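Local coordinates for cysteine synthase 3 (Entamoeba histolytica, PDB 6KR5), which catalyses the pyridoxal-5'-phosphate-dependent formation of L-cysteine and acetate from O-acetyl-L-serine and sulfide, at residues Gly195-Val200 against Val213-Pro218; Ile186-Val191 against Ile285-Lys290. All blocks are in the same frame, centred on the assembly; numbering follows the deposited sequence.

From the N terminus, the chain reaches strand 186-190 after the earlier strands and helices, then turns through the phosphate-binding loop into helix 195-207 and returns as strand 212-218. Contact 1 closes the second half of this unit, bringing strand 212-218 back against helix 195-207 after 12 intervening residues. Contact 2 closes a longer loop, bringing residues 285-290 of helix 279-292 back to strand 186-190 after 93, so contact 1 falls within the span of contact 2. Both meet in one sheet, where the two strands are neighbours: V214 N lies 2.8 Å from I187 O, a probable hydrogen bond. Contact 1 covers one face with helix 195-207, contact 2 the opposite with helix 279-292.

Contact 1 (Gly195-Val200 against Val213-Pro218); sequences GTVIGV and VVAVEP. With PLP (pyridoxal-5'-phosphate), chain D.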
loop_
_atom_site.group_PDB
_atom_site.type_symbol
_atom_site.label_atom_id
_atom_site.label_comp_id
_atom_site.label_asym_id
_atom_site.label_seq_id
_atom_site.Cartn_x
_atom_site.Cartn_y
_atom_site.Cartn_z
ATOM N N GLY B 195 13.093 17.111 -3.732
ATOM C CA GLY B 195 14.000 16.019 -4.057
ATOM C C GLY B 195 13.627 15.275 -5.325
ATOM O O GLY B 195 14.498 14.907 -6.119
ATOM N N THR B 196 12.328 15.033 -5.528
ATOM C CA THR B 196 11.895 14.271 -6.700
ATOM C C THR B 196 12.104 15.066 -7.978
ATOM O O THR B 196 12.714 14.569 -8.933
ATOM C CB THR B 196 10.431 13.859 -6.581
ATOM O OG1 THR B 196 10.263 13.027 -5.426
ATOM C CG2 THR B 196 10.021 13.066 -7.802
ATOM N N VAL B 197 11.600 16.302 -8.021
ATOM C CA VAL B 197 11.641 17.043 -9.280
ATOM C C VAL B 197 13.088 17.312 -9.683
ATOM O O VAL B 197 13.451 17.165 -10.859
ATOM C CB VAL B 197 10.793 18.329 -9.190
ATOM C CG1 VAL B 197 11.408 19.387 -8.282
ATOM C CG2 VAL B 197 10.543 18.912 -10.595
ATOM N N ILE B 198 13.947 17.639 -8.715
ATOM C CA ILE B 198 15.340 17.935 -9.032
ATOM C C ILE B 198 16.116 16.650 -9.290
ATOM O O ILE B 198 16.896 16.566 -10.242
ATOM C CB ILE B 198 15.993 18.769 -7.913
ATOM C CG1 ILE B 198 15.270 20.112 -7.728
ATOM C CG2 ILE B 198 17.493 18.975 -8.193
ATOM C CD1 ILE B 198 14.986 20.857 -9.033
ATOM N N GLY B 199 15.920 15.633 -8.448
ATOM C CA GLY B 199 16.647 14.386 -8.630
ATOM C C GLY B 199 16.257 13.660 -9.904
ATOM O O GLY B 199 17.118 13.218 -10.673
ATOM N N VAL B 200 14.953 13.496 -10.136
ATOM C CA VAL B 200 14.533 12.836 -11.367
ATOM C C VAL B 200 14.869 13.707 -12.569
ATOM O O VAL B 200 15.348 13.211 -13.595
ATOM C CB VAL B 200 13.032 12.492 -11.324
ATOM C CG1 VAL B 200 12.583 11.896 -12.661
ATOM C CG2 VAL B 200 12.750 11.523 -10.200
ATOM N N VAL B 213 11.001 19.239 -17.665
ATOM C CA VAL B 213 10.742 19.036 -16.242
ATOM C C VAL B 213 9.655 20.009 -15.806
ATOM O O VAL B 213 9.833 21.230 -15.897
ATOM C CB VAL B 213 12.022 19.222 -15.420
ATOM C CG1 VAL B 213 11.701 19.169 -13.929
ATOM C CG2 VAL B 213 13.030 18.147 -15.804
ATOM N N VAL B 214 8.536 19.478 -15.314
ATOM C CA VAL B 214 7.399 20.290 -14.894
ATOM C C VAL B 214 7.238 20.156 -13.384
ATOM O O VAL B 214 6.967 19.060 -12.879
ATOM C CB VAL B 214 6.114 19.869 -15.621
ATOM C CG1 VAL B 214 4.922 20.677 -15.122
ATOM C CG2 VAL B 214 6.280 20.025 -17.139
ATOM N N ALA B 215 7.379 21.267 -12.664
ATOM C CA ALA B 215 7.140 21.302 -11.227
ATOM C C ALA B 215 5.719 21.783 -10.958
ATOM O O ALA B 215 5.229 22.688 -11.637
ATOM C CB ALA B 215 8.145 22.228 -10.535
ATOM N N VAL B 216 5.065 21.192 -9.953
ATOM C CA VAL B 216 3.678 21.492 -9.618
ATOM C C VAL B 216 3.601 21.997 -8.185
ATOM O O VAL B 216 4.232 21.435 -7.283
ATOM C CB VAL B 216 2.789 20.245 -9.805
ATOM C CG1 VAL B 216 1.315 20.531 -9.482
ATOM C CG2 VAL B 216 2.954 19.702 -11.214
ATOM N N GLU B 217 2.836 23.061 -7.973
ATOM C CA GLU B 217 2.679 23.620 -6.639
ATOM C C GLU B 217 1.242 24.111 -6.475
ATOM O O GLU B 217 0.539 24.313 -7.465
ATOM C CB GLU B 217 3.686 24.754 -6.384
ATOM C CG GLU B 217 3.582 25.942 -7.324
ATOM C CD GLU B 217 4.565 27.061 -6.962
ATOM O OE1 GLU B 217 5.263 26.952 -5.928
ATOM O OE2 GLU B 217 4.623 28.053 -7.714
ATOM N N PRO B 218 0.789 24.298 -5.233
ATOM C CA PRO B 218 -0.580 24.798 -5.040
ATOM C C PRO B 218 -0.734 26.218 -5.554
ATOM O O PRO B 218 0.104 27.090 -5.301
ATOM C CB PRO B 218 -0.779 24.736 -3.515
ATOM C CG PRO B 218 0.344 23.871 -2.985
ATOM C CD PRO B 218 1.479 24.076 -3.950
HETATM N N1 PLP D . 3.328 14.336 -2.050
HETATM C C2 PLP D . 3.519 13.583 -0.925
HETATM C C2A PLP D . 2.347 12.845 -0.356
HETATM C C3 PLP D . 4.774 13.513 -0.346
HETATM O O3 PLP D . 4.940 12.758 0.780
HETATM C C4 PLP D . 5.837 14.204 -0.910
HETATM C C4A PLP D . 7.170 14.230 -0.251
HETATM O O4A PLP D . 7.343 13.638 0.821
HETATM C C5 PLP D . 5.631 14.965 -2.060
HETATM C C6 PLP D . 4.372 15.025 -2.613
HETATM C C5A PLP D . 6.730 15.781 -2.701
HETATM O O4P PLP D . 7.875 15.054 -3.052
HETATM P P PLP D . 9.278 15.810 -2.899
HETATM O O1P PLP D . 9.164 17.150 -3.604
HETATM O O2P PLP D . 9.520 16.014 -1.430
HETATM O O3P PLP D . 10.302 14.935 -3.526
#
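At chi1 70°, V197 turns CG2 anti to its backbone N and onto V213 and A215, while CG1 sits between the backbone N and the carbonyl carbon. V213 answers with CG1, and the two valines approach obliquely with V197 CG2 and V213 CG1 3.5 Å apart. The same V197 methyl also rests against A215 CB at 4.1 Å, bridging V213, which points at the helix, and A215, which is met by its CB from the side of the same strand; V214, between them, points away. The side-chain contact is apolar and small, burying 134 Å² over both segments. The local axes are nearly antiparallel (175°) and 9.1 Å apart at closest approach, as in a beta-alpha-beta crossover, where the helix runs back against its parallel strands. V197 and A215 have the nearest CA atoms across the two segments, 6.5 Å apart.

One residue before V197, the helix start turns to the cofactor. T196 grips O3P of PLP twice: its backbone N donates at 2.8 Å with an N-H...O angle of 147°, and its OG1 donates at 2.7 Å. OG1, lying beside the backbone N and anti to the carbonyl carbon, reaches the same oxygen as the amide. The first helical turn, with G199 N bonded to G195 O, would probably add a favourable dipole to the phosphate. G192 N, A194 N and T193 OG1 also hydrogen-bond to PLP, consistent with the glycine-rich phosphate-binding loop of this family. The whole is a beta-alpha-beta unit, strand 186-190, helix 195-207 and strand 212-218, whose helix N terminus receives the phosphate, as in fold-type II PLP enzymes.

Contact 2 (Ile186-Val191 against Ile285-Lys290); sequences IIVSAV and ILAGLK. With PLP (pyridoxal-5'-phosphate), chain D.
V188 touches helix 279-292 with both of its methyls, each at a different residue. CG1, anti to the backbone N (chi1 -174°), lies 4.1 Å from A287 CB; CG2, beside that N, lies 4.2 Å from G288 CA. At G288, V188 CG2 meets the CA itself, so the touch is on helix backbone, and the CA atoms of V188 and G288 come within 6.3 Å. The contact is small, with 91 Å² buried in total, and entirely nonpolar.

In the next shell, V216 of strand 212-218 touches both V188 and A287, so the alanine spans two adjacent strands. Backbone hydrogen bonds of V188 and I186 with V303, and of I187 with V214, fix the strand between 301-306 and 212-218. Behind the helix, I285 points away from V188 and packs on M265 and V269 of helix 259-273.

Farther along, the strand leads to the cofactor: A190 O is 3.5 Å from PLP C5A, and V191 CA is 3.6 Å from its O1P. A central parallel strand, covered by a helix that presents an alanine and a glycine to it, is typical of the larger domain of cysteine synthases, which supplies the phosphate-binding loop, with PLP lying in the cleft between domains.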
loop_
_atom_site.group_PDB
_atom_site.type_symbol
_atom_site.label_atom_id
_atom_site.label_comp_id
_atom_site.label_asym_id
_atom_site.label_seq_id
_atom_site.Cartn_x
_atom_site.Cartn_y
_atom_site.Cartn_z
ATOM N N ILE B 186 8.437 14.151 -20.891
ATOM C CA ILE B 186 8.097 15.151 -19.885
ATOM C C ILE B 186 7.975 14.408 -18.566
ATOM O O ILE B 186 7.429 13.303 -18.537
ATOM C CB ILE B 186 6.780 15.885 -20.230
ATOM C CG1 ILE B 186 6.827 16.438 -21.663
ATOM C CG2 ILE B 186 6.501 17.003 -19.228
ATOM C CD1 ILE B 186 5.559 17.105 -22.103
ATOM N N ILE B 187 8.529 14.979 -17.494
ATOM C CA ILE B 187 8.348 14.466 -16.138
ATOM C C ILE B 187 7.634 15.535 -15.316
ATOM O O ILE B 187 8.025 16.709 -15.339
ATOM C CB ILE B 187 9.691 14.052 -15.501
ATOM C CG1 ILE B 187 9.496 13.535 -14.076
ATOM C CG2 ILE B 187 10.716 15.195 -15.536
ATOM C CD1 ILE B 187 8.859 12.167 -14.025
ATOM N N VAL B 188 6.562 15.136 -14.629
ATOM C CA VAL B 188 5.715 16.042 -13.853
ATOM C C VAL B 188 5.798 15.617 -12.394
ATOM O O VAL B 188 5.493 14.458 -12.063
ATOM C CB VAL B 188 4.255 16.010 -14.338
ATOM C CG1 VAL B 188 3.428 17.057 -13.620
ATOM C CG2 VAL B 188 4.166 16.223 -15.835
ATOM N N SER B 189 6.207 16.540 -11.523
ATOM C CA SER B 189 6.381 16.212 -10.114
ATOM C C SER B 189 5.868 17.365 -9.260
ATOM O O SER B 189 6.325 18.507 -9.411
ATOM C CB SER B 189 7.860 15.914 -9.819
ATOM O OG SER B 189 8.155 16.009 -8.438
ATOM N N ALA B 190 4.926 17.074 -8.362
ATOM C CA ALA B 190 4.509 18.053 -7.360
ATOM C C ALA B 190 5.571 18.175 -6.263
ATOM O O ALA B 190 6.129 17.169 -5.807
ATOM C CB ALA B 190 3.160 17.653 -6.762
ATOM N N VAL B 191 5.840 19.412 -5.822
ATOM C CA VAL B 191 7.059 19.740 -5.073
ATOM C C VAL B 191 6.762 19.901 -3.586
ATOM O O VAL B 191 5.996 20.786 -3.178
ATOM C CB VAL B 191 7.723 21.013 -5.621
ATOM C CG1 VAL B 191 8.901 21.409 -4.714
ATOM C CG2 VAL B 191 8.182 20.789 -7.047
ATOM N N ILE B 285 -1.416 14.863 -11.509
ATOM C CA ILE B 285 -2.123 14.322 -12.670
ATOM C C ILE B 285 -2.811 15.439 -13.440
ATOM O O ILE B 285 -2.736 15.491 -14.671
ATOM C CB ILE B 285 -3.113 13.222 -12.248
ATOM C CG1 ILE B 285 -2.329 11.957 -11.904
ATOM C CG2 ILE B 285 -4.112 12.926 -13.388
ATOM C CD1 ILE B 285 -3.135 10.845 -11.265
ATOM N N LEU B 286 -3.460 16.372 -12.736
ATOM C CA LEU B 286 -4.129 17.457 -13.454
ATOM C C LEU B 286 -3.123 18.303 -14.228
ATOM O O LEU B 286 -3.363 18.650 -15.391
ATOM C CB LEU B 286 -4.940 18.320 -12.489
ATOM C CG LEU B 286 -5.644 19.516 -13.134
ATOM C CD1 LEU B 286 -6.516 19.062 -14.296
ATOM C CD2 LEU B 286 -6.474 20.241 -12.103
ATOM N N ALA B 287 -1.979 18.624 -13.613
ATOM C CA ALA B 287 -0.941 19.342 -14.346
ATOM C C ALA B 287 -0.483 18.544 -15.558
ATOM O O ALA B 287 -0.212 19.116 -16.621
ATOM C CB ALA B 287 0.249 19.647 -13.436
ATOM N N GLY B 288 -0.396 17.222 -15.418
ATOM C CA GLY B 288 0.048 16.399 -16.530
ATOM C C GLY B 288 -0.983 16.322 -17.643
ATOM O O GLY B 288 -0.623 16.252 -18.823
ATOM N N LEU B 289 -2.272 16.296 -17.283
ATOM C CA LEU B 289 -3.323 16.273 -18.295
ATOM C C LEU B 289 -3.393 17.598 -19.040
ATOM O O LEU B 289 -3.647 17.625 -20.251
ATOM C CB LEU B 289 -4.677 15.937 -17.659
ATOM C CG LEU B 289 -4.855 14.524 -17.081
ATOM C CD1 LEU B 289 -6.266 14.334 -16.527
ATOM C CD2 LEU B 289 -4.538 13.441 -18.112
ATOM N N LYS B 290 -3.191 18.711 -18.336
ATOM C CA LYS B 290 -3.084 19.998 -19.021
ATOM C C LYS B 290 -1.885 20.008 -19.951
ATOM O O LYS B 290 -1.966 20.509 -21.082
ATOM C CB LYS B 290 -2.994 21.133 -18.003
ATOM C CG LYS B 290 -4.245 21.270 -17.172
ATOM C CD LYS B 290 -4.188 22.485 -16.273
ATOM C CE LYS B 290 -5.523 22.674 -15.584
ATOM N NZ LYS B 290 -5.539 23.823 -14.642
HETATM N N1 PLP D . 3.328 14.336 -2.050
HETATM C C2 PLP D . 3.519 13.583 -0.925
HETATM C C2A PLP D . 2.347 12.845 -0.356
HETATM C C3 PLP D . 4.774 13.513 -0.346
HETATM O O3 PLP D . 4.940 12.758 0.780
HETATM C C4 PLP D . 5.837 14.204 -0.910
HETATM C C4A PLP D . 7.170 14.230 -0.251
HETATM O O4A PLP D . 7.343 13.638 0.821
HETATM C C5 PLP D . 5.631 14.965 -2.060
HETATM C C6 PLP D . 4.372 15.025 -2.613
HETATM C C5A PLP D . 6.730 15.781 -2.701
HETATM O O4P PLP D . 7.875 15.054 -3.052
HETATM P P PLP D . 9.278 15.810 -2.899
HETATM O O1P PLP D . 9.164 17.150 -3.604
HETATM O O2P PLP D . 9.520 16.014 -1.430
HETATM O O3P PLP D . 10.302 14.935 -3.526
#